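Local coordinates for protein DOA1 (Saccharomyces cerevisiae, PDB 3ODT) that probably binds ubiquitin through its WD40 beta-propeller domain and takes part in regulating the turnover of F-box proteins, at residues D123-V128 with N137-N142; A143-A148 with F158-A163; D147-S152 with V187-V192; A163-K168 with I182-V187; I199-D204 with S226-I231. All blocks are in the same frame, centred on the assembly; numbering follows the deposited sequence.

In the fold
All five contacts lie in four successive four-stranded blades of a WD40 propeller. Contacts 1 and 2 pair antiparallel strands inside a blade, contact 1 at the outer edge about 18 Å from the chain centre, contact 2 on the inner hairpin about 12 Å from it. Contacts 3, 4 and 5 cross between blades. Contact 3 lies deepest, with centre about 9 Å out, and is the most charged, joining two innermost strands. Contact 4 is partly buried and mostly apolar, with an exposed lysine at its margin. Contact 5 is buried, apolar along its strands and aromatic at one end. Contacts 2 and 3 share strand 145-150, and His141 ties contact 1 to contacts 2 and 4.

Contact 1 (D123-V128 with N137-N142); sequences DKTAKV and NLQAHN
Leu138 lays its CD1 methyl against Ala126 CB (4.0 Å) and, farther along the strand, against Val128 CG2. The strand pairing sets Leu138 CB 3.3 Å from Ala126 O, and chi1 (-50°) carries CG and CD1 over Ala126. The backbones of Ala126 and Leu138 form an antiparallel hydrogen-bonded pair. Leu138 N gives the shorter bond, 2.8 Å to Ala126 O. These are the two outer strands of a WD40 propeller blade, 125-130 and 133-139, joined as a beta hairpin. Phe158 and Thr160 of the next blade pack on the face carrying Leu138 and Ala126. The other face is polar. The Lys127 chain is extended until a bend at chi4 (45°) turns NZ to Asn137 OD1, 2.8 Å away. NZ sits above the plane of the amide carbonyl, not on a lone pair. NZ also donates to Thr125 OG1, which passes its own hydrogen to Asp123 OD1 (2.7 Å). Asp123 OD1 takes a second bond from Thr125 N, closing an Asx turn. Asn137 ND2 donates to Gln139 OE1 at 3.0 Å, so both ends of the Asn137 amide are held. Gln139 OE1 also lies against Thr125 CG2, the two side chains running side by side.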
# COMPACT_ATOMS: atom_id res chain seq x y z
N ASP A 123 -5.36 -14.22 7.41
CA ASP A 123 -6.46 -15.17 7.69
C ASP A 123 -7.08 -15.73 6.40
O ASP A 123 -8.01 -16.52 6.43
CB ASP A 123 -7.53 -14.59 8.63
CG ASP A 123 -8.37 -13.51 8.01
OD1 ASP A 123 -8.29 -13.29 6.79
OD2 ASP A 123 -9.15 -12.89 8.77
N LYS A 124 -6.52 -15.32 5.27
CA LYS A 124 -6.86 -15.81 3.91
C LYS A 124 -8.10 -15.19 3.32
O LYS A 124 -8.59 -15.64 2.35
CB LYS A 124 -6.94 -17.35 3.84
CG LYS A 124 -5.76 -18.02 4.48
CD LYS A 124 -5.88 -19.56 4.33
CE LYS A 124 -4.73 -20.21 5.09
NZ LYS A 124 -5.08 -21.58 5.54
N THR A 125 -8.54 -14.11 3.97
CA THR A 125 -9.66 -13.34 3.47
C THR A 125 -9.29 -11.89 3.20
O THR A 125 -8.26 -11.39 3.66
CB THR A 125 -10.85 -13.31 4.48
OG1 THR A 125 -10.56 -12.39 5.55
CG2 THR A 125 -11.13 -14.70 5.05
N ALA A 126 -10.14 -11.22 2.41
CA ALA A 126 -10.19 -9.77 2.40
C ALA A 126 -11.57 -9.43 2.93
O ALA A 126 -12.50 -10.26 2.83
CB ALA A 126 -10.03 -9.21 1.01
N LYS A 127 -11.71 -8.25 3.51
CA LYS A 127 -12.98 -7.84 4.05
C LYS A 127 -13.28 -6.45 3.54
O LYS A 127 -12.39 -5.60 3.43
CB LYS A 127 -13.00 -7.91 5.58
CG LYS A 127 -13.13 -9.36 6.10
CD LYS A 127 -12.95 -9.49 7.61
CE LYS A 127 -13.31 -10.90 8.10
NZ LYS A 127 -12.78 -12.04 7.31
N VAL A 128 -14.55 -6.22 3.26
CA VAL A 128 -15.01 -4.93 2.75
C VAL A 128 -15.94 -4.33 3.79
O VAL A 128 -16.92 -4.97 4.25
CB VAL A 128 -15.79 -5.10 1.44
CG1 VAL A 128 -16.37 -3.73 0.96
CG2 VAL A 128 -14.92 -5.74 0.40
N ASN A 137 -17.42 -10.43 3.35
CA ASN A 137 -16.28 -11.27 3.66
C ASN A 137 -15.87 -12.01 2.38
O ASN A 137 -16.64 -12.83 1.85
CB ASN A 137 -16.66 -12.27 4.74
CG ASN A 137 -15.51 -13.14 5.14
OD1 ASN A 137 -14.37 -12.70 5.14
ND2 ASN A 137 -15.79 -14.40 5.44
N LEU A 138 -14.69 -11.72 1.87
CA LEU A 138 -14.19 -12.31 0.63
C LEU A 138 -13.32 -13.51 0.98
O LEU A 138 -12.11 -13.38 1.21
CB LEU A 138 -13.38 -11.28 -0.16
CG LEU A 138 -14.03 -9.90 -0.39
CD1 LEU A 138 -13.24 -9.06 -1.38
CD2 LEU A 138 -15.47 -10.01 -0.87
N GLN A 139 -13.97 -14.66 1.03
CA GLN A 139 -13.40 -15.91 1.48
C GLN A 139 -13.39 -16.89 0.29
O GLN A 139 -14.44 -17.29 -0.21
CB GLN A 139 -14.26 -16.46 2.65
CG GLN A 139 -13.62 -17.61 3.45
CD GLN A 139 -14.31 -17.84 4.81
OE1 GLN A 139 -14.27 -16.97 5.69
NE2 GLN A 139 -14.92 -19.02 4.99
N ALA A 140 -12.18 -17.23 -0.15
CA ALA A 140 -11.99 -18.12 -1.29
C ALA A 140 -10.52 -18.53 -1.46
O ALA A 140 -10.23 -19.68 -1.77
CB ALA A 140 -12.50 -17.46 -2.57
N HIS A 141 -9.61 -17.58 -1.24
CA HIS A 141 -8.18 -17.87 -1.39
C HIS A 141 -7.73 -18.95 -0.42
O HIS A 141 -8.27 -19.07 0.68
CB HIS A 141 -7.33 -16.62 -1.15
CG HIS A 141 -7.32 -15.66 -2.28
ND1 HIS A 141 -6.70 -15.93 -3.48
CD2 HIS A 141 -7.83 -14.41 -2.40
CE1 HIS A 141 -6.85 -14.90 -4.29
NE2 HIS A 141 -7.52 -13.96 -3.65
N ASN A 142 -6.70 -19.69 -0.82
CA ASN A 142 -6.19 -20.82 -0.05
C ASN A 142 -4.97 -20.50 0.81
O ASN A 142 -4.39 -21.38 1.42
CB ASN A 142 -5.82 -21.97 -1.01
CG ASN A 142 -6.00 -23.32 -0.38
OD1 ASN A 142 -6.68 -23.45 0.64
ND2 ASN A 142 -5.40 -24.34 -0.99

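Contact 2 (A143-A148 with F158-A163); sequences ASVWDA and FLTASA
Ser162 turns OG anti to its backbone N (chi1 174°), which sets the hydroxyl over the carbonyl of Ser144, while Val145 holds CG1 anti to its own N (chi1 173°), which points the methyl at Thr160 CB. Ser162 OG donates to Ser144 O at 3.0 Å, from above the carbonyl plane. Ala163 N donates to the same oxygen at 2.9 Å, nearly in line with the C=O bond. Two donors therefore grip one carbonyl where the strands part. Ser162 OG in turn accepts from Asp164 N. Next to this, the methyls of Ala143 and Ala163 touch, CB to CB, at 3.8 Å. The edge of the Trp146 ring comes up to Ala163, with NE1 4.1 Å from its CB. Thr160 CG2 meets Ala148 CB at 4.0 Å. The hydroxyl of Thr160 is engaged by His141 and Trp170. That makes up the His-Ser/Thr-Trp part of the hydrogen-bond network known from WD40 repeats. Along the backbone, Ala161 N donates to Asp147 O at 2.9 Å. Ala161 O faces two amides, Trp146 N and Asp147 N, and both bonds are weak. The extra residue shifts the register by one. Arg188 makes a cation-pi contact with Trp146. Trp146 and Asp147 opposite Ala161 form a classic beta bulge in the inner hairpin, strands 145-150 and 157-162, of a WD40 propeller blade.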
# COMPACT_ATOMS: atom_id res chain seq x y z
N ALA A 143 -4.57 -19.24 0.82
CA ALA A 143 -3.43 -18.76 1.56
C ALA A 143 -3.59 -17.26 1.76
O ALA A 143 -4.56 -16.65 1.28
CB ALA A 143 -2.13 -19.08 0.83
N SER A 144 -2.65 -16.68 2.49
CA SER A 144 -2.73 -15.28 2.89
C SER A 144 -3.07 -14.38 1.73
O SER A 144 -2.59 -14.56 0.62
CB SER A 144 -1.40 -14.85 3.48
OG SER A 144 -1.15 -15.57 4.66
N VAL A 145 -3.88 -13.38 2.02
CA VAL A 145 -4.26 -12.34 1.08
C VAL A 145 -3.39 -11.12 1.38
O VAL A 145 -3.55 -10.43 2.39
CB VAL A 145 -5.75 -12.02 1.20
CG1 VAL A 145 -6.11 -10.80 0.35
CG2 VAL A 145 -6.59 -13.24 0.80
N TRP A 146 -2.41 -10.91 0.51
CA TRP A 146 -1.43 -9.85 0.70
C TRP A 146 -1.96 -8.48 0.33
O TRP A 146 -1.47 -7.47 0.86
CB TRP A 146 -0.19 -10.15 -0.12
CG TRP A 146 0.74 -11.08 0.61
CD1 TRP A 146 0.99 -12.39 0.32
CD2 TRP A 146 1.53 -10.75 1.75
NE1 TRP A 146 1.91 -12.89 1.21
CE2 TRP A 146 2.26 -11.90 2.09
CE3 TRP A 146 1.72 -9.57 2.49
CZ2 TRP A 146 3.15 -11.93 3.15
CZ3 TRP A 146 2.61 -9.60 3.55
CH2 TRP A 146 3.33 -10.78 3.86
N ASP A 147 -2.93 -8.42 -0.59
CA ASP A 147 -3.51 -7.13 -0.95
C ASP A 147 -4.95 -7.28 -1.42
O ASP A 147 -5.36 -8.33 -1.86
CB ASP A 147 -2.67 -6.44 -2.02
CG ASP A 147 -2.97 -4.94 -2.11
OD1 ASP A 147 -3.43 -4.36 -1.11
OD2 ASP A 147 -2.79 -4.35 -3.20
N ALA A 148 -5.68 -6.18 -1.33
CA ALA A 148 -7.07 -6.09 -1.72
C ALA A 148 -7.35 -4.65 -2.10
O ALA A 148 -6.92 -3.69 -1.41
CB ALA A 148 -8.02 -6.55 -0.57
N PHE A 158 -14.19 -6.00 -6.44
CA PHE A 158 -12.99 -5.95 -5.63
C PHE A 158 -11.96 -6.88 -6.24
O PHE A 158 -12.31 -7.85 -6.95
CB PHE A 158 -13.30 -6.38 -4.19
CG PHE A 158 -14.54 -5.72 -3.64
CD1 PHE A 158 -14.54 -4.38 -3.39
CD2 PHE A 158 -15.71 -6.43 -3.46
CE1 PHE A 158 -15.67 -3.75 -2.93
CE2 PHE A 158 -16.85 -5.81 -3.03
CZ PHE A 158 -16.83 -4.46 -2.75
N LEU A 159 -10.70 -6.61 -5.95
CA LEU A 159 -9.59 -7.41 -6.48
C LEU A 159 -8.65 -7.78 -5.33
O LEU A 159 -8.32 -6.94 -4.50
CB LEU A 159 -8.82 -6.60 -7.51
CG LEU A 159 -7.93 -7.37 -8.48
CD1 LEU A 159 -8.74 -8.24 -9.45
CD2 LEU A 159 -7.05 -6.38 -9.24
N THR A 160 -8.27 -9.05 -5.26
CA THR A 160 -7.41 -9.54 -4.20
C THR A 160 -6.21 -10.28 -4.79
O THR A 160 -6.30 -10.90 -5.87
CB THR A 160 -8.20 -10.50 -3.27
OG1 THR A 160 -8.77 -11.56 -4.05
CG2 THR A 160 -9.33 -9.74 -2.53
N ALA A 161 -5.12 -10.26 -4.04
CA ALA A 161 -3.86 -10.89 -4.39
C ALA A 161 -3.43 -11.78 -3.26
O ALA A 161 -3.46 -11.38 -2.08
CB ALA A 161 -2.80 -9.83 -4.58
N SER A 162 -2.95 -12.98 -3.59
CA SER A 162 -2.68 -13.99 -2.58
C SER A 162 -1.40 -14.78 -2.74
O SER A 162 -0.85 -14.96 -3.83
CB SER A 162 -3.90 -14.93 -2.52
OG SER A 162 -3.74 -16.04 -1.67
N ALA A 163 -0.92 -15.30 -1.60
CA ALA A 163 0.16 -16.26 -1.56
C ALA A 163 -0.19 -17.56 -2.27
O ALA A 163 0.70 -18.39 -2.52
CB ALA A 163 0.57 -16.55 -0.09

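Contact 3 (D147-S152 with V187-V192); sequences DAKVVS and VRHLAV
The imidazole of His189 carries the carboxylate of Asp147 flat on one face, the two planes only 7° apart. Asp147 OD2 sits 3.3 Å above the ring plane, over its centre. Lys149 NZ approaches the ring obliquely. His189 ND1 makes a weak bond back to Arg188 O. Asp147 OD2 is also gripped by two donors. Leu190 N reaches its anti lone pair at 2.9 Å, and Lys149 NZ takes the syn lone pair at 2.8 Å in a salt bridge. These bonds fix the rotation of the carboxylate and hold it against the ring. The Lys149 chain bends at chi2 (-65°) and again at chi4 (-80°), and this folds NZ back to Asp147. From there NZ also makes a weak bond to Leu190 O at 3.1 Å. The positive charge close by probably favours an ionised carboxylate. Farther along, Val192 CG2 packs on Lys149 CB (4.0 Å) and on Val151 CG2. Strands 147-150 and 187-192 run nearly parallel as the innermost strands of adjacent blades. On the flanks, Ser109 and Ser111 of strand 107-113 touch Asp147 and Lys149. His189 also packs on Cys230 and Ile231 of strand 228-233, and Leu190 on Leu159 and Ala161 of strand 157-162.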
# COMPACT_ATOMS: atom_id res chain seq x y z
N ASP A 147 -2.93 -8.42 -0.59
CA ASP A 147 -3.51 -7.13 -0.95
C ASP A 147 -4.95 -7.28 -1.42
O ASP A 147 -5.36 -8.33 -1.86
CB ASP A 147 -2.67 -6.44 -2.02
CG ASP A 147 -2.97 -4.94 -2.11
OD1 ASP A 147 -3.43 -4.36 -1.11
OD2 ASP A 147 -2.79 -4.35 -3.20
N ALA A 148 -5.68 -6.18 -1.33
CA ALA A 148 -7.07 -6.09 -1.72
C ALA A 148 -7.35 -4.65 -2.10
O ALA A 148 -6.92 -3.69 -1.41
CB ALA A 148 -8.02 -6.55 -0.57
N LYS A 149 -8.06 -4.49 -3.20
CA LYS A 149 -8.37 -3.17 -3.76
C LYS A 149 -9.79 -3.12 -4.27
O LYS A 149 -10.35 -4.13 -4.73
CB LYS A 149 -7.43 -2.85 -4.92
CG LYS A 149 -5.98 -2.66 -4.54
CD LYS A 149 -5.76 -1.45 -3.66
CE LYS A 149 -4.34 -0.90 -3.78
NZ LYS A 149 -3.34 -1.64 -2.99
N VAL A 150 -10.37 -1.94 -4.19
CA VAL A 150 -11.66 -1.69 -4.78
C VAL A 150 -11.46 -1.46 -6.30
O VAL A 150 -10.67 -0.62 -6.71
CB VAL A 150 -12.32 -0.45 -4.15
CG1 VAL A 150 -13.61 -0.10 -4.91
CG2 VAL A 150 -12.60 -0.69 -2.68
N VAL A 151 -12.19 -2.21 -7.11
CA VAL A 151 -12.22 -1.97 -8.55
C VAL A 151 -13.30 -0.94 -8.87
O VAL A 151 -13.06 0.06 -9.55
CB VAL A 151 -12.48 -3.28 -9.29
CG1 VAL A 151 -12.69 -3.02 -10.79
CG2 VAL A 151 -11.29 -4.23 -9.07
N SER A 152 -14.50 -1.17 -8.36
CA SER A 152 -15.64 -0.28 -8.56
C SER A 152 -16.55 -0.28 -7.33
O SER A 152 -17.15 -1.32 -6.99
CB SER A 152 -16.44 -0.71 -9.78
OG SER A 152 -17.67 -0.00 -9.82
N VAL A 187 1.56 -13.48 -4.86
CA VAL A 187 1.21 -12.14 -5.37
C VAL A 187 1.10 -11.20 -4.18
O VAL A 187 0.38 -11.50 -3.21
CB VAL A 187 -0.08 -12.14 -6.19
CG1 VAL A 187 -0.20 -10.84 -6.94
CG2 VAL A 187 -0.05 -13.29 -7.19
N ARG A 188 1.84 -10.10 -4.23
CA ARG A 188 2.02 -9.24 -3.08
C ARG A 188 1.21 -7.95 -3.12
O ARG A 188 0.86 -7.39 -2.07
CB ARG A 188 3.49 -8.88 -2.94
CG ARG A 188 4.41 -10.03 -2.57
CD ARG A 188 4.11 -10.56 -1.22
NE ARG A 188 4.43 -9.68 -0.08
CZ ARG A 188 5.40 -9.89 0.81
NH1 ARG A 188 6.24 -10.94 0.68
NH2 ARG A 188 5.54 -9.05 1.84
N HIS A 189 0.95 -7.43 -4.31
CA HIS A 189 0.28 -6.13 -4.36
C HIS A 189 -0.40 -5.87 -5.68
O HIS A 189 -0.07 -6.46 -6.71
CB HIS A 189 1.27 -4.99 -4.02
CG HIS A 189 0.66 -3.95 -3.13
ND1 HIS A 189 0.36 -4.19 -1.81
CD2 HIS A 189 0.27 -2.67 -3.38
CE1 HIS A 189 -0.18 -3.11 -1.28
NE2 HIS A 189 -0.26 -2.17 -2.22
N LEU A 190 -1.34 -4.93 -5.64
CA LEU A 190 -2.19 -4.59 -6.75
C LEU A 190 -2.34 -3.08 -6.88
O LEU A 190 -2.39 -2.37 -5.88
CB LEU A 190 -3.57 -5.20 -6.57
CG LEU A 190 -3.72 -6.71 -6.41
CD1 LEU A 190 -5.11 -7.05 -5.93
CD2 LEU A 190 -3.41 -7.38 -7.73
N ALA A 191 -2.48 -2.59 -8.11
CA ALA A 191 -2.97 -1.23 -8.35
C ALA A 191 -3.97 -1.29 -9.50
O ALA A 191 -3.68 -1.91 -10.55
CB ALA A 191 -1.85 -0.27 -8.69
N VAL A 192 -5.17 -0.79 -9.26
CA VAL A 192 -6.19 -0.73 -10.29
C VAL A 192 -5.98 0.50 -11.20
O VAL A 192 -5.96 1.63 -10.74
CB VAL A 192 -7.60 -0.74 -9.67
CG1 VAL A 192 -8.69 -0.62 -10.75
CG2 VAL A 192 -7.76 -1.98 -8.78

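Contact 4 (A163-K168 with I182-V187); sequences ADKTIK and IHNDVV
The turn leading into strand 167-171 lies against the irregular chain of 182-187, and their backbones come closest at Ala163 and Val186, with CA atoms 4.0 Å apart. Val186 directs CG1 at Ala163 CA (3.7 Å), with CG2 4.1 Å from Ala163 CB. If Val186 were cut back to an alanine, both methyls would go and a gap is likely to open beside Ala163. Lys165 runs its aliphatic chain over the backbone of Asn184 and Asp185, with CG 3.5 Å from Asp185 O. A bend at chi3 (-70°) then turns the amine toward Asn184. NZ makes a weak bond to Asn184 OD1 at 3.4 Å, the two side chains lying side by side at the exposed margin. Deeper in, Ile167 crosses Val187 at about a right angle, CG1 to CG1 at 3.9 Å. Ile167 CD1 also reaches Ile182 CB at 4.1 Å. Each segment stiffens its own turn. Asp164 OD1 takes both Thr166 OG1 and Thr166 N in an Asx turn, and Asp185 OD1 accepts from Val186 N at 2.7 Å. Asp164 OD2 receives His141 ND1 and Asn142 N, linking this turn to the loop that follows strand 133-139. Toward the next blade, Val186 makes a backbone hydrogen bond with Asn203, just past strand 197-202. The 182-187 chain thus passes between two blades and leads into strand 187-194.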
# COMPACT_ATOMS: atom_id res chain seq x y z
N ALA A 163 -0.92 -15.30 -1.60
CA ALA A 163 0.16 -16.26 -1.56
C ALA A 163 -0.19 -17.56 -2.27
O ALA A 163 0.70 -18.39 -2.52
CB ALA A 163 0.57 -16.55 -0.09
N ASP A 164 -1.47 -17.74 -2.62
CA ASP A 164 -1.85 -18.94 -3.37
C ASP A 164 -1.55 -18.80 -4.86
O ASP A 164 -1.86 -19.67 -5.65
CB ASP A 164 -3.31 -19.36 -3.09
CG ASP A 164 -4.35 -18.42 -3.69
OD1 ASP A 164 -4.01 -17.52 -4.47
OD2 ASP A 164 -5.54 -18.59 -3.36
N LYS A 165 -0.87 -17.71 -5.21
CA LYS A 165 -0.36 -17.44 -6.57
C LYS A 165 -1.45 -16.97 -7.54
O LYS A 165 -1.26 -17.01 -8.73
CB LYS A 165 0.43 -18.63 -7.13
CG LYS A 165 1.49 -19.12 -6.18
CD LYS A 165 2.37 -20.18 -6.81
CE LYS A 165 1.60 -21.48 -7.01
NZ LYS A 165 2.43 -22.59 -7.62
N THR A 166 -2.58 -16.53 -7.00
CA THR A 166 -3.67 -16.05 -7.84
C THR A 166 -4.11 -14.65 -7.43
O THR A 166 -3.86 -14.19 -6.29
CB THR A 166 -4.92 -16.95 -7.80
OG1 THR A 166 -5.61 -16.76 -6.55
CG2 THR A 166 -4.59 -18.45 -8.04
N ILE A 167 -4.76 -13.99 -8.39
CA ILE A 167 -5.48 -12.73 -8.21
C ILE A 167 -6.94 -13.08 -8.45
O ILE A 167 -7.23 -13.82 -9.38
CB ILE A 167 -4.99 -11.67 -9.22
CG1 ILE A 167 -3.53 -11.34 -8.91
CG2 ILE A 167 -5.82 -10.41 -9.13
CD1 ILE A 167 -2.68 -11.22 -10.10
N LYS A 168 -7.85 -12.60 -7.60
CA LYS A 168 -9.27 -12.86 -7.80
C LYS A 168 -10.03 -11.56 -7.92
O LYS A 168 -9.78 -10.63 -7.12
CB LYS A 168 -9.85 -13.71 -6.67
CG LYS A 168 -9.40 -15.17 -6.73
CD LYS A 168 -9.79 -15.99 -5.50
CE LYS A 168 -9.19 -17.41 -5.58
NZ LYS A 168 -9.82 -18.23 -6.63
N ILE A 182 -0.84 -15.24 -14.06
CA ILE A 182 -0.11 -13.98 -14.05
C ILE A 182 1.25 -14.14 -13.37
O ILE A 182 2.27 -13.71 -13.91
CB ILE A 182 -0.91 -12.87 -13.35
CG1 ILE A 182 -2.32 -12.84 -13.94
CG2 ILE A 182 -0.21 -11.52 -13.51
CD1 ILE A 182 -2.36 -12.57 -15.43
N HIS A 183 1.26 -14.76 -12.19
CA HIS A 183 2.50 -15.05 -11.49
C HIS A 183 2.48 -16.49 -11.05
O HIS A 183 1.43 -17.00 -10.66
CB HIS A 183 2.61 -14.18 -10.26
CG HIS A 183 2.69 -12.72 -10.55
ND1 HIS A 183 1.62 -11.87 -10.39
CD2 HIS A 183 3.72 -11.95 -10.99
CE1 HIS A 183 1.99 -10.63 -10.69
NE2 HIS A 183 3.25 -10.66 -11.07
N ASN A 184 3.65 -17.13 -11.05
CA ASN A 184 3.80 -18.47 -10.50
C ASN A 184 4.45 -18.42 -9.12
O ASN A 184 5.26 -19.27 -8.77
CB ASN A 184 4.63 -19.35 -11.44
CG ASN A 184 4.55 -20.82 -11.09
OD1 ASN A 184 3.55 -21.29 -10.55
ND2 ASN A 184 5.61 -21.56 -11.40
N ASP A 185 4.07 -17.41 -8.34
CA ASP A 185 4.63 -17.19 -7.02
C ASP A 185 3.64 -16.30 -6.29
O ASP A 185 2.62 -15.87 -6.85
CB ASP A 185 5.99 -16.49 -7.13
CG ASP A 185 6.91 -16.76 -5.92
OD1 ASP A 185 6.44 -17.10 -4.81
OD2 ASP A 185 8.14 -16.55 -6.10
N VAL A 186 3.94 -16.05 -5.03
CA VAL A 186 3.10 -15.25 -4.15
C VAL A 186 2.83 -13.89 -4.79
O VAL A 186 3.76 -13.22 -5.23
CB VAL A 186 3.84 -15.04 -2.83
CG1 VAL A 186 3.13 -14.01 -1.97
CG2 VAL A 186 4.09 -16.39 -2.11
N VAL A 187 1.56 -13.48 -4.86
CA VAL A 187 1.21 -12.14 -5.37
C VAL A 187 1.10 -11.20 -4.18
O VAL A 187 0.38 -11.50 -3.21
CB VAL A 187 -0.08 -12.14 -6.19
CG1 VAL A 187 -0.20 -10.84 -6.94
CG2 VAL A 187 -0.05 -13.29 -7.19

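Contact 5 (I199-D204 with S226-I231); sequences ISCSND and SFVYCI
Asn203 lays its amide over one face of the Phe227 ring, the planes 24° apart. Its CG stands 3.6 Å above the ring plane, offset toward the rim. Asn203 O meets the ring edge in plane, 3.2 Å from Phe227 CD1. Beside this stack, Val228 N donates to Ser202 O at 3.1 Å, from above the carbonyl plane. Cys201 CB packs on Val228 CG1 at 3.6 Å and on Ile231 CG2. The Ile231 and Ile199 side chains slide past each other in opposite directions, CD1 of Ile231 3.6 Å from CG1 of Ile199. Ile231 holds CG1 between its backbone N and carbonyl carbon (chi1 47°), which sends CD1 toward Ile199. Behind the first shell, Ser202 OG accepts from Asp204 N in an ST turn and donates to Val186 O. Arg188 makes a weak bond to Asn203 OD1. The opposite face of the Phe227 ring has Ser226 OG above its rim. Without the ring of Phe227, as with a serine here, the Asn203 amide would probably lose its stacking partner and turn more freely. Strands 197-202 and 228-233 belong to neighbouring WD40 blades. The join between them therefore depends mainly on apolar packing, with a single backbone bond and an amide-aromatic stack at one end.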
# COMPACT_ATOMS: atom_id res chain seq x y z
N ILE A 199 -2.47 -3.62 -12.39
CA ILE A 199 -1.10 -4.08 -12.29
C ILE A 199 -0.95 -4.90 -11.03
O ILE A 199 -1.57 -4.61 -10.01
CB ILE A 199 -0.06 -2.96 -12.37
CG1 ILE A 199 -0.31 -1.93 -11.28
CG2 ILE A 199 -0.18 -2.26 -13.72
CD1 ILE A 199 0.90 -0.98 -11.10
N SER A 200 -0.12 -5.94 -11.08
CA SER A 200 0.16 -6.75 -9.92
C SER A 200 1.67 -6.91 -9.81
O SER A 200 2.40 -6.76 -10.79
CB SER A 200 -0.47 -8.14 -10.06
OG SER A 200 -0.06 -8.73 -11.27
N CYS A 201 2.14 -7.20 -8.61
CA CYS A 201 3.53 -7.53 -8.39
C CYS A 201 3.65 -8.71 -7.44
O CYS A 201 2.68 -9.06 -6.73
CB CYS A 201 4.31 -6.32 -7.84
SG CYS A 201 3.88 -5.84 -6.16
N SER A 202 4.84 -9.31 -7.43
CA SER A 202 4.98 -10.62 -6.85
C SER A 202 6.37 -10.91 -6.27
O SER A 202 7.35 -10.22 -6.56
CB SER A 202 4.62 -11.61 -7.97
OG SER A 202 4.97 -12.97 -7.71
N ASN A 203 6.44 -11.96 -5.46
CA ASN A 203 7.73 -12.47 -5.02
C ASN A 203 8.59 -12.97 -6.18
O ASN A 203 9.78 -13.16 -6.01
CB ASN A 203 7.54 -13.63 -4.05
CG ASN A 203 7.14 -13.20 -2.64
OD1 ASN A 203 6.86 -12.02 -2.38
ND2 ASN A 203 7.13 -14.16 -1.73
N ASP A 204 8.00 -13.14 -7.36
CA ASP A 204 8.75 -13.56 -8.53
C ASP A 204 9.61 -12.44 -9.12
O ASP A 204 10.33 -12.65 -10.08
CB ASP A 204 7.84 -14.16 -9.61
CG ASP A 204 6.89 -13.14 -10.26
OD1 ASP A 204 7.03 -11.91 -9.98
OD2 ASP A 204 6.01 -13.55 -11.04
N SER A 226 14.69 -9.07 -6.36
CA SER A 226 14.10 -9.88 -5.30
C SER A 226 12.59 -9.73 -5.33
O SER A 226 12.01 -9.41 -6.37
CB SER A 226 14.65 -9.46 -3.94
OG SER A 226 14.49 -10.50 -2.99
N PHE A 227 11.95 -9.94 -4.19
CA PHE A 227 10.52 -9.78 -4.08
C PHE A 227 10.10 -8.33 -4.33
O PHE A 227 10.79 -7.38 -3.89
CB PHE A 227 10.02 -10.16 -2.69
CG PHE A 227 10.53 -11.45 -2.20
CD1 PHE A 227 10.74 -12.50 -3.05
CD2 PHE A 227 10.84 -11.60 -0.87
CE1 PHE A 227 11.22 -13.70 -2.60
CE2 PHE A 227 11.33 -12.80 -0.41
CZ PHE A 227 11.52 -13.84 -1.27
N VAL A 228 8.95 -8.17 -4.96
CA VAL A 228 8.35 -6.85 -5.11
C VAL A 228 7.20 -6.75 -4.12
O VAL A 228 6.25 -7.54 -4.20
CB VAL A 228 7.89 -6.56 -6.55
CG1 VAL A 228 7.51 -5.10 -6.66
CG2 VAL A 228 8.96 -6.92 -7.56
N TYR A 229 7.28 -5.79 -3.19
CA TYR A 229 6.31 -5.70 -2.11
C TYR A 229 5.17 -4.73 -2.34
O TYR A 229 4.08 -4.91 -1.78
CB TYR A 229 7.01 -5.28 -0.82
CG TYR A 229 8.03 -6.26 -0.29
CD1 TYR A 229 7.76 -7.63 -0.22
CD2 TYR A 229 9.27 -5.84 0.14
CE1 TYR A 229 8.68 -8.53 0.27
CE2 TYR A 229 10.19 -6.74 0.67
CZ TYR A 229 9.90 -8.07 0.70
OH TYR A 229 10.80 -8.95 1.20
N CYS A 230 5.39 -3.67 -3.13
CA CYS A 230 4.39 -2.61 -3.20
C CYS A 230 4.51 -1.96 -4.56
O CYS A 230 5.62 -1.86 -5.09
CB CYS A 230 4.65 -1.57 -2.10
SG CYS A 230 3.33 -0.32 -1.96
N ILE A 231 3.36 -1.58 -5.13
CA ILE A 231 3.28 -0.78 -6.34
C ILE A 231 2.18 0.26 -6.16
O ILE A 231 1.18 0.02 -5.49
CB ILE A 231 2.95 -1.61 -7.59
CG1 ILE A 231 1.79 -2.56 -7.31
CG2 ILE A 231 4.16 -2.38 -8.04
CD1 ILE A 231 1.34 -3.39 -8.49